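Local atomic coordinates of SusD homolog (Bacteroides thetaiotaomicron, PDB entry 3EHM), a protein that probably binds mucin O-glycans as a SusD-like outer-membrane lipoprotein, helping this gut bacterium to use them. Residues I192-V197 and S251-L256. Residues are numbered along the deposited sequence; the frame is centred on the assembly and turned at random.
Sequences IYNGNV and SDKMPL
Lys253 reaches Asn194 with the very end of its side chain, bridging two loops whose backbones stay well apart, the nearest CA atoms, those of Asn194 and Lys253, being 9.8 Å from each other. The span is possible because the lysine is fully extended beyond CG, with chi2 to chi4 all close to 180°. The two side chains cross at about a right angle, and Lys253 NZ comes within 3.5 Å of Asn194 CA, so the ammonium lies against the base of the asparagine. Its firm grip comes from just before 192-197, where the carbonyl oxygens of Ala187 and Asp190 both accept hydrogen bonds from NZ. Asn194 is itself placed by a type I' turn from Tyr193 to Asn196, closed by Asn196 N to Tyr193 O at 3.0 Å. The carboxylate of Asp190 steadies this turn, accepting hydrogen bonds from the backbone N of Ile192 and Tyr193 at OD1 and of Gly195 at OD2. Beyond it, Asn196 OD1 caps helix 197-215 through the backbone N of Asn199. The lysine thus holds the loop just ahead of the turn, with Asp190 as the link between them: a surface loop-to-loop contact beside an N-capped helix start, in a SusD-like fold with tetratricopeptide repeats, where helices far outnumber strands.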
ATOM      1  N   ILE A 192      -7.628 -15.815  -6.270  1.00 15.43           N
ATOM      2  CA  ILE A 192      -6.469 -15.144  -6.849  1.00 13.45           C
ATOM      3  C   ILE A 192      -5.858 -15.850  -8.058  1.00 14.45           C
ATOM      4  O   ILE A 192      -5.697 -15.244  -9.120  1.00 12.99           O
ATOM      5  CB  ILE A 192      -5.335 -14.972  -5.810  1.00 14.90           C
ATOM      6  CG1 ILE A 192      -5.892 -14.427  -4.491  1.00 13.52           C
ATOM      7  CG2 ILE A 192      -4.254 -14.041  -6.376  1.00 14.71           C
ATOM      8  CD1 ILE A 192      -6.533 -13.063  -4.600  1.00 14.76           C
ATOM      9  N   TYR A 193      -5.525 -17.128  -7.899  1.00 13.90           N
ATOM     10  CA  TYR A 193      -4.877 -17.879  -8.972  1.00 14.88           C
ATOM     11  C   TYR A 193      -5.564 -19.146  -9.484  1.00 16.32           C
ATOM     12  O   TYR A 193      -4.937 -19.948 -10.167  1.00 17.64           O
ATOM     13  CB  TYR A 193      -3.456 -18.238  -8.539  1.00 13.35           C
ATOM     14  CG  TYR A 193      -2.536 -17.047  -8.357  1.00 15.24           C
ATOM     15  CD1 TYR A 193      -1.812 -16.877  -7.175  1.00 14.50           C
ATOM     16  CD2 TYR A 193      -2.342 -16.127  -9.385  1.00 12.92           C
ATOM     17  CE1 TYR A 193      -0.910 -15.821  -7.024  1.00 15.29           C
ATOM     18  CE2 TYR A 193      -1.439 -15.065  -9.247  1.00 12.98           C
ATOM     19  CZ  TYR A 193      -0.728 -14.923  -8.066  1.00 13.44           C
ATOM     20  OH  TYR A 193       0.184 -13.902  -7.933  1.00 11.68           O
ATOM     21  N   ASN A 194      -6.835 -19.339  -9.157  1.00 16.87           N
ATOM     22  CA  ASN A 194      -7.559 -20.519  -9.628  1.00 16.51           C
ATOM     23  C   ASN A 194      -6.829 -21.836  -9.333  1.00 16.69           C
ATOM     24  O   ASN A 194      -6.818 -22.744 -10.161  1.00 15.76           O
ATOM     25  CB  ASN A 194      -7.803 -20.406 -11.136  1.00 17.78           C
ATOM     26  CG  ASN A 194      -8.866 -21.376 -11.636  1.00 19.06           C
ATOM     27  OD1 ASN A 194      -8.828 -21.817 -12.786  1.00 20.54           O
ATOM     28  ND2 ASN A 194      -9.826 -21.694 -10.782  1.00 15.62           N
ATOM     29  N   GLY A 195      -6.208 -21.930  -8.162  1.00 16.87           N
ATOM     30  CA  GLY A 195      -5.518 -23.153  -7.786  1.00 16.28           C
ATOM     31  C   GLY A 195      -4.130 -23.406  -8.346  1.00 16.49           C
ATOM     32  O   GLY A 195      -3.544 -24.453  -8.072  1.00 17.90           O
ATOM     33  N   ASN A 196      -3.600 -22.471  -9.129  1.00 17.37           N
ATOM     34  CA  ASN A 196      -2.267 -22.623  -9.710  1.00 17.76           C
ATOM     35  C   ASN A 196      -1.202 -22.352  -8.642  1.00 17.17           C
ATOM     36  O   ASN A 196      -0.877 -21.197  -8.356  1.00 17.14           O
ATOM     37  CB  ASN A 196      -2.083 -21.643 -10.873  1.00 17.80           C
ATOM     38  CG  ASN A 196      -0.795 -21.885 -11.645  1.00 19.25           C
ATOM     39  OD1 ASN A 196       0.245 -22.195 -11.065  1.00 18.93           O
ATOM     40  ND2 ASN A 196      -0.859 -21.730 -12.962  1.00 21.73           N
ATOM     41  N   VAL A 197      -0.665 -23.422  -8.058  1.00 17.83           N
ATOM     42  CA  VAL A 197       0.352 -23.311  -7.010  1.00 18.24           C
ATOM     43  C   VAL A 197       1.622 -22.582  -7.462  1.00 18.46           C
ATOM     44  O   VAL A 197       2.243 -21.871  -6.672  1.00 17.47           O
ATOM     45  CB  VAL A 197       0.737 -24.710  -6.468  1.00 20.69           C
ATOM     46  CG1 VAL A 197       1.852 -24.591  -5.433  1.00 21.88           C
ATOM     47  CG2 VAL A 197      -0.482 -25.378  -5.853  1.00 20.17           C
ATOM     48  N   SER A 251     -16.209 -12.655  -9.138  1.00 21.20           N
ATOM     49  CA  SER A 251     -16.187 -13.854  -9.971  1.00 22.53           C
ATOM     50  C   SER A 251     -17.368 -14.731  -9.571  1.00 21.74           C
ATOM     51  O   SER A 251     -18.112 -14.391  -8.649  1.00 21.11           O
ATOM     52  CB  SER A 251     -14.891 -14.636  -9.754  1.00 21.98           C
ATOM     53  OG  SER A 251     -14.853 -15.197  -8.453  1.00 23.13           O
ATOM     54  N   ASP A 252     -17.530 -15.863 -10.250  1.00 22.37           N
ATOM     55  CA  ASP A 252     -18.625 -16.782  -9.948  1.00 22.91           C
ATOM     56  C   ASP A 252     -18.372 -17.481  -8.615  1.00 21.85           C
ATOM     57  O   ASP A 252     -19.314 -17.867  -7.914  1.00 21.09           O
ATOM     58  CB  ASP A 252     -18.782 -17.823 -11.075  1.00 26.39           C
ATOM     59  CG  ASP A 252     -17.712 -18.913 -11.035  1.00 29.98           C
ATOM     60  OD1 ASP A 252     -16.520 -18.575 -10.869  1.00 31.96           O
ATOM     61  OD2 ASP A 252     -18.063 -20.111 -11.182  1.00 30.64           O
ATOM     62  N   LYS A 253     -17.097 -17.638  -8.266  1.00 20.18           N
ATOM     63  CA  LYS A 253     -16.708 -18.284  -7.015  1.00 19.61           C
ATOM     64  C   LYS A 253     -17.136 -17.441  -5.824  1.00 19.03           C
ATOM     65  O   LYS A 253     -17.464 -17.966  -4.754  1.00 18.70           O
ATOM     66  CB  LYS A 253     -15.191 -18.460  -6.952  1.00 20.01           C
ATOM     67  CG  LYS A 253     -14.597 -19.291  -8.067  1.00 20.92           C
ATOM     68  CD  LYS A 253     -13.084 -19.319  -7.933  1.00 19.86           C
ATOM     69  CE  LYS A 253     -12.438 -20.047  -9.096  1.00 18.49           C
ATOM     70  NZ  LYS A 253     -10.962 -20.018  -8.981  1.00 19.64           N
HETATM   71  N   MSE A 254     -17.111 -16.127  -6.011  1.00 18.06           N
HETATM   72  CA  MSE A 254     -17.486 -15.204  -4.949  1.00 18.15           C
HETATM   73  C   MSE A 254     -17.772 -13.826  -5.521  1.00 16.89           C
HETATM   74  O   MSE A 254     -16.852 -13.064  -5.811  1.00 16.56           O
HETATM   75  CB  MSE A 254     -16.358 -15.114  -3.915  1.00 19.24           C
HETATM   76  CG  MSE A 254     -16.590 -14.107  -2.785  1.00 22.28           C
HETATM   77 SE   MSE A 254     -18.158 -14.466  -1.695  1.00 31.20          SE
HETATM   78  CE  MSE A 254     -17.615 -16.168  -0.962  1.00 27.18           C
ATOM     79  N   PRO A 255     -19.056 -13.494  -5.723  1.00 17.24           N
ATOM     80  CA  PRO A 255     -19.364 -12.169  -6.266  1.00 16.11           C
ATOM     81  C   PRO A 255     -18.868 -11.108  -5.288  1.00 15.12           C
ATOM     82  O   PRO A 255     -18.980 -11.277  -4.073  1.00 13.81           O
ATOM     83  CB  PRO A 255     -20.884 -12.190  -6.374  1.00 17.62           C
ATOM     84  CG  PRO A 255     -21.171 -13.642  -6.672  1.00 19.12           C
ATOM     85  CD  PRO A 255     -20.260 -14.344  -5.690  1.00 19.38           C
ATOM     86  N   LEU A 256     -18.311 -10.025  -5.816  1.00 14.44           N
ATOM     87  CA  LEU A 256     -17.801  -8.949  -4.975  1.00 13.57           C
ATOM     88  C   LEU A 256     -18.156  -7.571  -5.513  1.00 14.90           C
ATOM     89  O   LEU A 256     -18.354  -7.388  -6.711  1.00 15.14           O
ATOM     90  CB  LEU A 256     -16.277  -9.044  -4.851  1.00 12.86           C
ATOM     91  CG  LEU A 256     -15.667 -10.289  -4.202  1.00 12.17           C
ATOM     92  CD1 LEU A 256     -14.155 -10.238  -4.353  1.00 13.23           C
ATOM     93  CD2 LEU A 256     -16.058 -10.360  -2.735  1.00 12.70           C
TER